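Local coordinates for protein beta-N-acetylhexosaminidase (Streptomyces plicatus, PDB 1JAK) that hydrolyses terminal N-acetylhexosamine residues from glycosides, as a family 20 enzyme that works by substrate-assisted catalysis, at residues A[208-211]-A[212-215]; A[329-332]-A[333-337]; A[454-457]-A[458-461]. All coordinates share one frame; numbering follows the deposited sequence.

Contact 1. Residues A[208-211]-A[212-215]; sequences WPRL and ATYG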
ATOM      1  N   TRP A 208      13.482  13.070 -21.859  1.00 11.89           N
ATOM      2  CA  TRP A 208      12.537  14.188 -21.902  1.00 12.51           C
ATOM      3  C   TRP A 208      12.693  14.974 -20.597  1.00 12.72           C
ATOM      4  O   TRP A 208      11.823  14.933 -19.727  1.00 12.17           O
ATOM      5  CB  TRP A 208      11.099  13.672 -22.031  1.00 11.98           C
ATOM      6  CG  TRP A 208      10.855  12.849 -23.267  1.00 13.49           C
ATOM      7  CD1 TRP A 208      11.306  11.585 -23.513  1.00 12.92           C
ATOM      8  CD2 TRP A 208      10.142  13.255 -24.442  1.00 13.98           C
ATOM      9  NE1 TRP A 208      10.923  11.178 -24.769  1.00 14.28           N
ATOM     10  CE2 TRP A 208      10.207  12.185 -25.362  1.00 14.47           C
ATOM     11  CE3 TRP A 208       9.456  14.423 -24.809  1.00 14.62           C
ATOM     12  CZ2 TRP A 208       9.610  12.244 -26.629  1.00 14.58           C
ATOM     13  CZ3 TRP A 208       8.861  14.484 -26.071  1.00 15.39           C
ATOM     14  CH2 TRP A 208       8.944  13.399 -26.964  1.00 14.89           C
ATOM     15  N   PRO A 209      13.808  15.712 -20.457  1.00 13.06           N
ATOM     16  CA  PRO A 209      14.159  16.523 -19.286  1.00 13.54           C
ATOM     17  C   PRO A 209      13.108  17.492 -18.749  1.00 13.31           C
ATOM     18  O   PRO A 209      13.043  17.720 -17.540  1.00 12.86           O
ATOM     19  CB  PRO A 209      15.419  17.257 -19.739  1.00 15.58           C
ATOM     20  CG  PRO A 209      16.021  16.329 -20.731  1.00 17.01           C
ATOM     21  CD  PRO A 209      14.820  15.881 -21.517  1.00 12.24           C
ATOM     22  N   ARG A 210      12.298  18.067 -19.634  1.00 11.47           N
ATOM     23  CA  ARG A 210      11.282  19.030 -19.211  1.00 12.69           C
ATOM     24  C   ARG A 210      10.122  18.436 -18.424  1.00 10.45           C
ATOM     25  O   ARG A 210       9.413  19.161 -17.723  1.00 10.51           O
ATOM     26  CB  ARG A 210      10.730  19.793 -20.420  1.00 13.55           C
ATOM     27  CG  ARG A 210      11.698  20.802 -21.020  1.00 17.55           C
ATOM     28  CD  ARG A 210      11.117  21.429 -22.283  1.00 19.30           C
ATOM     29  NE  ARG A 210       9.867  22.147 -22.038  1.00 20.05           N
ATOM     30  CZ  ARG A 210       9.775  23.300 -21.380  1.00 21.53           C
ATOM     31  NH1 ARG A 210      10.865  23.878 -20.889  1.00 21.97           N
ATOM     32  NH2 ARG A 210       8.594  23.880 -21.216  1.00 22.12           N
ATOM     33  N   LEU A 211       9.914  17.128 -18.536  1.00  9.05           N
ATOM     34  CA  LEU A 211       8.821  16.499 -17.803  1.00  9.19           C
ATOM     35  C   LEU A 211       8.976  16.792 -16.317  1.00 10.50           C
ATOM     36  O   LEU A 211       8.022  17.192 -15.654  1.00 10.03           O
ATOM     37  CB  LEU A 211       8.802  14.988 -18.038  1.00  9.17           C
ATOM     38  CG  LEU A 211       8.480  14.526 -19.464  1.00  9.33           C
ATOM     39  CD1 LEU A 211       8.593  13.016 -19.551  1.00  9.95           C
ATOM     40  CD2 LEU A 211       7.072  14.976 -19.849  1.00 10.54           C
ATOM     41  N   ALA A 212      10.189  16.616 -15.799  1.00 10.35           N
ATOM     42  CA  ALA A 212      10.437  16.872 -14.387  1.00 10.41           C
ATOM     43  C   ALA A 212      10.650  18.350 -14.066  1.00 10.86           C
ATOM     44  O   ALA A 212      10.023  18.884 -13.151  1.00 10.59           O
ATOM     45  CB  ALA A 212      11.645  16.057 -13.911  1.00 11.65           C
ATOM     46  N   THR A 213      11.528  19.012 -14.816  1.00 11.34           N
ATOM     47  CA  THR A 213      11.836  20.416 -14.559  1.00 12.02           C
ATOM     48  C   THR A 213      10.674  21.380 -14.767  1.00 11.36           C
ATOM     49  O   THR A 213      10.575  22.396 -14.076  1.00 11.81           O
ATOM     50  CB  THR A 213      13.036  20.883 -15.406  1.00 14.16           C
ATOM     51  OG1 THR A 213      12.706  20.799 -16.796  1.00 15.62           O
ATOM     52  CG2 THR A 213      14.244  20.009 -15.127  1.00 17.12           C
ATOM     53  N   TYR A 214       9.795  21.069 -15.716  1.00 10.62           N
ATOM     54  CA  TYR A 214       8.640  21.921 -15.970  1.00 10.89           C
ATOM     55  C   TYR A 214       7.368  21.235 -15.476  1.00  9.79           C
ATOM     56  O   TYR A 214       6.613  21.802 -14.684  1.00 10.84           O
ATOM     57  CB  TYR A 214       8.503  22.220 -17.464  1.00 10.72           C
ATOM     58  CG  TYR A 214       7.449  23.266 -17.763  1.00 11.75           C
ATOM     59  CD1 TYR A 214       7.680  24.612 -17.487  1.00 12.99           C
ATOM     60  CD2 TYR A 214       6.209  22.904 -18.298  1.00 11.95           C
ATOM     61  CE1 TYR A 214       6.700  25.580 -17.737  1.00 13.81           C
ATOM     62  CE2 TYR A 214       5.226  23.860 -18.549  1.00 12.49           C
ATOM     63  CZ  TYR A 214       5.477  25.193 -18.268  1.00 14.99           C
ATOM     64  OH  TYR A 214       4.512  26.141 -18.526  1.00 16.89           O
ATOM     65  N   GLY A 215       7.143  20.010 -15.942  1.00  9.35           N
ATOM     66  CA  GLY A 215       5.956  19.268 -15.546  1.00  8.46           C
ATOM     67  C   GLY A 215       5.839  19.015 -14.054  1.00  9.76           C
ATOM     68  O   GLY A 215       4.742  18.812 -13.536  1.00  8.45           O
TER
HETATM   69  O   HOH W   1      12.227  14.583 -16.857  1.00 11.49           O

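Contact 2. Residues A[329-332]-A[333-337]; sequences FVAF and MKRVQ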
ATOM      1  N   PHE A 329      -8.945   5.079 -27.627  1.00 11.47           N
ATOM      2  CA  PHE A 329      -8.466   4.513 -26.369  1.00 11.02           C
ATOM      3  C   PHE A 329      -8.072   3.057 -26.608  1.00 11.89           C
ATOM      4  O   PHE A 329      -6.995   2.617 -26.197  1.00 10.91           O
ATOM      5  CB  PHE A 329      -9.563   4.581 -25.304  1.00 10.65           C
ATOM      6  CG  PHE A 329      -9.174   3.967 -23.986  1.00 12.18           C
ATOM      7  CD1 PHE A 329      -8.389   4.672 -23.078  1.00 11.08           C
ATOM      8  CD2 PHE A 329      -9.602   2.688 -23.650  1.00 11.74           C
ATOM      9  CE1 PHE A 329      -8.042   4.108 -21.848  1.00 12.45           C
ATOM     10  CE2 PHE A 329      -9.260   2.113 -22.425  1.00 12.22           C
ATOM     11  CZ  PHE A 329      -8.479   2.828 -21.523  1.00 11.11           C
ATOM     12  N   VAL A 330      -8.945   2.309 -27.277  1.00 11.32           N
ATOM     13  CA  VAL A 330      -8.667   0.906 -27.567  1.00 11.66           C
ATOM     14  C   VAL A 330      -7.424   0.773 -28.444  1.00 11.96           C
ATOM     15  O   VAL A 330      -6.555  -0.056 -28.174  1.00 11.14           O
ATOM     16  CB  VAL A 330      -9.871   0.224 -28.265  1.00 10.84           C
ATOM     17  CG1 VAL A 330      -9.522  -1.221 -28.615  1.00 11.50           C
ATOM     18  CG2 VAL A 330     -11.088   0.259 -27.353  1.00 12.13           C
ATOM     19  N   ALA A 331      -7.332   1.592 -29.489  1.00 11.47           N
ATOM     20  CA  ALA A 331      -6.177   1.552 -30.380  1.00 12.03           C
ATOM     21  C   ALA A 331      -4.901   1.866 -29.603  1.00 12.59           C
ATOM     22  O   ALA A 331      -3.879   1.199 -29.773  1.00 12.24           O
ATOM     23  CB  ALA A 331      -6.355   2.553 -31.522  1.00 11.23           C
ATOM     24  N   PHE A 332      -4.970   2.885 -28.750  1.00 10.70           N
ATOM     25  CA  PHE A 332      -3.824   3.293 -27.942  1.00 10.79           C
ATOM     26  C   PHE A 332      -3.334   2.159 -27.048  1.00 10.45           C
ATOM     27  O   PHE A 332      -2.140   1.849 -27.013  1.00 11.22           O
ATOM     28  CB  PHE A 332      -4.197   4.492 -27.063  1.00  9.77           C
ATOM     29  CG  PHE A 332      -3.070   4.984 -26.196  1.00 11.38           C
ATOM     30  CD1 PHE A 332      -2.099   5.839 -26.709  1.00 10.70           C
ATOM     31  CD2 PHE A 332      -2.976   4.584 -24.867  1.00 10.87           C
ATOM     32  CE1 PHE A 332      -1.045   6.292 -25.908  1.00 10.74           C
ATOM     33  CE2 PHE A 332      -1.927   5.031 -24.057  1.00 10.11           C
ATOM     34  CZ  PHE A 332      -0.961   5.885 -24.579  1.00  9.62           C
ATOM     35  N   MET A 333      -4.255   1.544 -26.317  1.00  9.93           N
ATOM     36  CA  MET A 333      -3.886   0.456 -25.419  1.00 10.64           C
ATOM     37  C   MET A 333      -3.355  -0.763 -26.163  1.00 11.96           C
ATOM     38  O   MET A 333      -2.494  -1.475 -25.654  1.00 11.09           O
ATOM     39  CB  MET A 333      -5.072   0.073 -24.535  1.00 10.85           C
ATOM     40  CG  MET A 333      -5.394   1.138 -23.495  1.00 11.86           C
ATOM     41  SD  MET A 333      -3.938   1.532 -22.486  1.00 11.80           S
ATOM     42  CE  MET A 333      -4.722   2.289 -21.037  1.00 10.45           C
ATOM     43  N   LYS A 334      -3.862  -1.002 -27.369  1.00 12.16           N
ATOM     44  CA  LYS A 334      -3.395  -2.136 -28.161  1.00 13.47           C
ATOM     45  C   LYS A 334      -1.925  -1.913 -28.522  1.00 13.88           C
ATOM     46  O   LYS A 334      -1.119  -2.848 -28.538  1.00 13.04           O
ATOM     47  CB  LYS A 334      -4.228  -2.261 -29.442  1.00 15.97           C
ATOM     48  CG  LYS A 334      -3.780  -3.375 -30.384  1.00 21.29           C
ATOM     49  CD  LYS A 334      -4.119  -4.750 -29.833  1.00 25.03           C
ATOM     50  CE  LYS A 334      -3.748  -5.848 -30.822  1.00 28.44           C
ATOM     51  NZ  LYS A 334      -4.231  -7.186 -30.374  1.00 30.18           N
ATOM     52  N   ARG A 335      -1.585  -0.658 -28.791  1.00 12.75           N
ATOM     53  CA  ARG A 335      -0.229  -0.279 -29.171  1.00 13.50           C
ATOM     54  C   ARG A 335       0.760  -0.171 -28.012  1.00 14.09           C
ATOM     55  O   ARG A 335       1.926  -0.546 -28.152  1.00 15.03           O
ATOM     56  CB  ARG A 335      -0.262   1.056 -29.918  1.00 16.16           C
ATOM     57  CG  ARG A 335      -1.072   1.023 -31.206  1.00 17.90           C
ATOM     58  CD  ARG A 335      -1.395   2.425 -31.697  1.00 19.85           C
ATOM     59  NE  ARG A 335      -2.180   2.397 -32.930  1.00 20.00           N
ATOM     60  CZ  ARG A 335      -2.806   3.451 -33.442  1.00 21.60           C
ATOM     61  NH1 ARG A 335      -2.745   4.625 -32.828  1.00 20.49           N
ATOM     62  NH2 ARG A 335      -3.496   3.333 -34.571  1.00 20.37           N
ATOM     63  N   VAL A 336       0.304   0.330 -26.868  1.00 12.65           N
ATOM     64  CA  VAL A 336       1.205   0.518 -25.733  1.00 13.28           C
ATOM     65  C   VAL A 336       1.413  -0.652 -24.772  1.00 12.73           C
ATOM     66  O   VAL A 336       2.492  -0.783 -24.194  1.00 11.97           O
ATOM     67  CB  VAL A 336       0.794   1.756 -24.902  1.00 14.05           C
ATOM     68  CG1 VAL A 336       0.852   3.003 -25.769  1.00 13.32           C
ATOM     69  CG2 VAL A 336      -0.599   1.564 -24.335  1.00 17.42           C
ATOM     70  N   GLN A 337       0.408  -1.502 -24.583  1.00 12.71           N
ATOM     71  CA  GLN A 337       0.584  -2.621 -23.657  1.00 12.85           C
ATOM     72  C   GLN A 337       1.833  -3.448 -23.959  1.00 13.35           C
ATOM     73  O   GLN A 337       2.583  -3.797 -23.045  1.00 12.26           O
ATOM     74  CB  GLN A 337      -0.643  -3.536 -23.653  1.00 12.21           C
ATOM     75  CG  GLN A 337      -1.882  -2.920 -23.025  1.00 13.28           C
ATOM     76  CD  GLN A 337      -3.018  -3.916 -22.901  1.00 12.48           C
ATOM     77  OE1 GLN A 337      -3.044  -4.736 -21.982  1.00 11.62           O
ATOM     78  NE2 GLN A 337      -3.959  -3.860 -23.839  1.00 12.89           N
TER

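Contact 3. Residues A[454-457]-A[458-461]; sequences DPDQ and LDYM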
ATOM      1  N   ASP A 454      -0.033  17.540   3.514  1.00  8.92           N
ATOM      2  CA  ASP A 454       1.006  17.245   4.496  1.00 10.60           C
ATOM      3  C   ASP A 454       0.822  15.859   5.103  1.00  9.35           C
ATOM      4  O   ASP A 454      -0.275  15.297   5.073  1.00  8.34           O
ATOM      5  CB  ASP A 454       1.067  18.325   5.586  1.00 13.78           C
ATOM      6  CG  ASP A 454      -0.130  18.313   6.498  1.00 15.32           C
ATOM      7  OD1 ASP A 454      -0.382  17.269   7.137  1.00 18.66           O
ATOM      8  OD2 ASP A 454      -0.812  19.358   6.585  1.00 18.95           O
ATOM      9  N   PRO A 455       1.907  15.280   5.644  1.00  9.83           N
ATOM     10  CA  PRO A 455       1.882  13.947   6.254  1.00  9.28           C
ATOM     11  C   PRO A 455       0.790  13.701   7.288  1.00  8.70           C
ATOM     12  O   PRO A 455       0.242  12.604   7.357  1.00  9.25           O
ATOM     13  CB  PRO A 455       3.281  13.816   6.846  1.00 10.26           C
ATOM     14  CG  PRO A 455       4.111  14.579   5.871  1.00 10.55           C
ATOM     15  CD  PRO A 455       3.279  15.819   5.641  1.00 10.39           C
ATOM     16  N   ASP A 456       0.481  14.710   8.097  1.00  9.26           N
ATOM     17  CA  ASP A 456      -0.553  14.548   9.114  1.00  9.44           C
ATOM     18  C   ASP A 456      -1.933  14.381   8.484  1.00  8.93           C
ATOM     19  O   ASP A 456      -2.776  13.648   9.005  1.00  8.67           O
ATOM     20  CB  ASP A 456      -0.562  15.737  10.077  1.00 11.99           C
ATOM     21  CG  ASP A 456       0.706  15.825  10.909  1.00 17.09           C
ATOM     22  OD1 ASP A 456       1.364  14.781  11.104  1.00 16.60           O
ATOM     23  OD2 ASP A 456       1.035  16.934  11.382  1.00 18.52           O
ATOM     24  N   GLN A 457      -2.168  15.065   7.369  1.00  8.75           N
ATOM     25  CA  GLN A 457      -3.452  14.952   6.684  1.00  7.74           C
ATOM     26  C   GLN A 457      -3.555  13.568   6.048  1.00  8.36           C
ATOM     27  O   GLN A 457      -4.638  12.980   5.989  1.00  7.34           O
ATOM     28  CB  GLN A 457      -3.589  16.046   5.623  1.00  8.33           C
ATOM     29  CG  GLN A 457      -3.553  17.450   6.211  1.00  9.42           C
ATOM     30  CD  GLN A 457      -3.766  18.528   5.172  1.00 12.25           C
ATOM     31  OE1 GLN A 457      -3.310  18.404   4.037  1.00 14.61           O
ATOM     32  NE2 GLN A 457      -4.445  19.603   5.560  1.00 13.48           N
ATOM     33  N   LEU A 458      -2.430  13.046   5.570  1.00  8.27           N
ATOM     34  CA  LEU A 458      -2.434  11.709   4.990  1.00  6.95           C
ATOM     35  C   LEU A 458      -2.866  10.721   6.074  1.00  7.86           C
ATOM     36  O   LEU A 458      -3.680   9.832   5.823  1.00  7.84           O
ATOM     37  CB  LEU A 458      -1.043  11.324   4.482  1.00  7.20           C
ATOM     38  CG  LEU A 458      -0.463  12.134   3.321  1.00  6.01           C
ATOM     39  CD1 LEU A 458       0.895  11.557   2.944  1.00  6.63           C
ATOM     40  CD2 LEU A 458      -1.411  12.093   2.129  1.00  7.06           C
ATOM     41  N   ASP A 459      -2.325  10.880   7.280  1.00  7.19           N
ATOM     42  CA  ASP A 459      -2.675   9.981   8.381  1.00  7.69           C
ATOM     43  C   ASP A 459      -4.161  10.026   8.731  1.00  8.13           C
ATOM     44  O   ASP A 459      -4.795   8.985   8.910  1.00  8.52           O
ATOM     45  CB  ASP A 459      -1.877  10.315   9.654  1.00  7.05           C
ATOM     46  CG  ASP A 459      -0.417   9.901   9.570  1.00  8.85           C
ATOM     47  OD1 ASP A 459      -0.099   8.935   8.846  1.00  9.07           O
ATOM     48  OD2 ASP A 459       0.416  10.539  10.251  1.00  9.83           O
ATOM     49  N   TYR A 460      -4.711  11.232   8.835  1.00  6.50           N
ATOM     50  CA  TYR A 460      -6.115  11.389   9.197  1.00  7.16           C
ATOM     51  C   TYR A 460      -7.077  10.694   8.234  1.00  7.59           C
ATOM     52  O   TYR A 460      -8.116  10.177   8.655  1.00  8.32           O
ATOM     53  CB  TYR A 460      -6.468  12.874   9.297  1.00  7.03           C
ATOM     54  CG  TYR A 460      -7.910  13.122   9.675  1.00 10.36           C
ATOM     55  CD1 TYR A 460      -8.344  12.991  10.994  1.00 14.02           C
ATOM     56  CD2 TYR A 460      -8.846  13.457   8.701  1.00 12.25           C
ATOM     57  CE1 TYR A 460      -9.689  13.189  11.332  1.00 15.37           C
ATOM     58  CE2 TYR A 460     -10.182  13.655   9.023  1.00 15.36           C
ATOM     59  CZ  TYR A 460     -10.597  13.520  10.335  1.00 16.27           C
ATOM     60  OH  TYR A 460     -11.925  13.718  10.637  1.00 21.28           O
ATOM     61  N   MET A 461      -6.729  10.671   6.949  1.00  6.78           N
ATOM     62  CA  MET A 461      -7.583  10.033   5.953  1.00  7.38           C
ATOM     63  C   MET A 461      -7.253   8.550   5.787  1.00  7.44           C
ATOM     64  O   MET A 461      -8.119   7.752   5.434  1.00  7.77           O
ATOM     65  CB  MET A 461      -7.463  10.757   4.606  1.00  7.72           C
ATOM     66  CG  MET A 461      -8.005  12.191   4.623  1.00  8.91           C
ATOM     67  SD  MET A 461      -9.690  12.325   5.279  1.00  9.09           S
ATOM     68  CE  MET A 461     -10.654  11.578   3.948  1.00 10.94           C
TER
HETATM   69  O   HOH W   2       1.840  10.186   7.204  1.00  8.92           O

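Contact 1. Residues A[208-211]-A[212-215]
Arg210 lays its guanidinium over one face of the Tyr214 ring, four residues further along the chain, and the pair serves as a compact example of an off-centre cation-pi contact. Arg210 NH2 does the touching, 3.7 Å from Tyr214 CG and displaced toward the rim, while Arg210 CZ stands 4.8 Å from the centroid of the Tyr214 ring. The two planes are 26° apart, and the side chains run alongside each other in the same direction. Tyr214 CB in turn covers one face of the guanidinium. A bend in the arginine chain at chi3 (61°) turns the planar head beside the ring, and NE is held by a hydrogen bond to the carbonyl of Ser263, at the end of helix 258-263.

The backbone beneath is a very short helix that ends here. Arg210 O accepts two bonds, from Tyr214 N at 2.8 Å and from Gly215 N at 3.0 Å; the second donor lies in the carbonyl plane and the first is tilted out of it. Just upstream, Pro209 O receives a weak, long bond from Thr213 N (3.4 Å), and Thr213 OG1 sits 3.2 Å from the same oxygen. Water 1 accepts from Ala212 N at 3.1 Å and lies 2.9 Å from Trp208 O, and so links the two segments.

Leu211 packs inside, against Ala260 and Phe297, while Trp208 meets Phe297 and Tyr264 edge-to-face; Arg210 and Thr213 are exposed. With NE engaged by a backbone oxygen and NH2 over the aromatic face, the arginine's charge is probably eased by the ring's pi electrons as well as by Ser263.

Contact 2. Residues A[329-332]-A[333-337]
Two phenylalanine rings each have one face covered by a side chain one turn onward, Met333 CG over Phe329 and Val336 CG1 over Phe332, while Ala331 CB, one turn back, sits over the centre of the Arg335 guanidinium. These i, i+4 pairs belong to helix 326-342, which links strands 313-315 and 346-350 in a beta-alpha-beta unit of the catalytic TIM barrel. Met333 CG lies 4.2 Å from the Phe329 centroid, and the methyl group Met333 CE reaches Phe329 CZ at 3.8 Å. A bend of the methionine at chi2 (-55°) brings its sulfur close to both rings, obliquely over Phe329 and at the edge of Phe332, with Met333 SD 5.2 Å from the Phe332 centroid; both are Met-aromatic contacts. Phe332 has CG anti to its own N (chi1 -180°), which carries the ring alongside the helix to Val336 CG1, 3.8 Å from its centroid. Pro254 and Thr294 also pack against Phe332. An alanine in place of Phe332 is likely to open a gap beside Met333 SD and take the aromatic ring away from Val336 CG1.

On the outer side, Lys334 bridges to Glu357 and Arg335 NH1 bonds Tyr295. Regular i to i+4 backbone bonds hold the spacing; Arg335 N donates to Ala331 O at 3.1 Å and, weakly, to Phe332 O.

Contact 3. Residues A[454-457]-A[458-461]
Two carboxylates of like charge face each other across one turn: Asp456 OD1 lies 4.4 Å from Asp459 OD2. Arg178, from helix 173-184, makes the pairing understandable, since its NH2 forms salt bridges with both oxygens, and Arg182 NH2 adds a second bridge to Asp459. The arginines probably offset the mutual repulsion and favour the charged form of both acids. The other oxygen, Asp459 OD1, accepts a hydrogen bond from water 2 at 2.8 Å, and that water also donates to Pro455 O, tying the carboxylate back to the first turn.

Regular backbone bonds run beneath, among them Leu458 N to Asp454 O at 3.2 Å. Leu458 has CG anti to its carbonyl carbon (chi1 -65°), which lays the branch point against Asp454 O, 3.6 Å away, and the side chain packs on Phe171.

At the helix start, Asp454 OD1 accepts from Gln457 N at 2.8 Å, approached on the syn side but 33° out of the carboxylate plane. In return Gln457 OE1 accepts a weak bond from Asp454 N, and a hydrogen bond from Ser453 N. This reciprocal exchange between N-cap and third helical residue is a capping box, opening the short helix that follows the last barrel strand, 440-447.

Overall arrangement
All three contacts are local, each within a single helix or its end, so none closes a long loop; along the chain they come in series, neither nesting nor crossing. Contact 1 comes after barrel strand 190-194 and ahead of helix 230-242. Contact 2 follows on the helix between strands 313-315 and 346-350, and contact 3 comes after strand 440-447, the last of the barrel. Contacts 1 and 2 have centres about 24 Å apart and do not touch, yet both pack on helix 292-307, contact 1 at Phe297 and contact 2 at Thr294 and Tyr295. Contact 3, about 36 Å from contact 2 between centres, meets helix 173-184 instead.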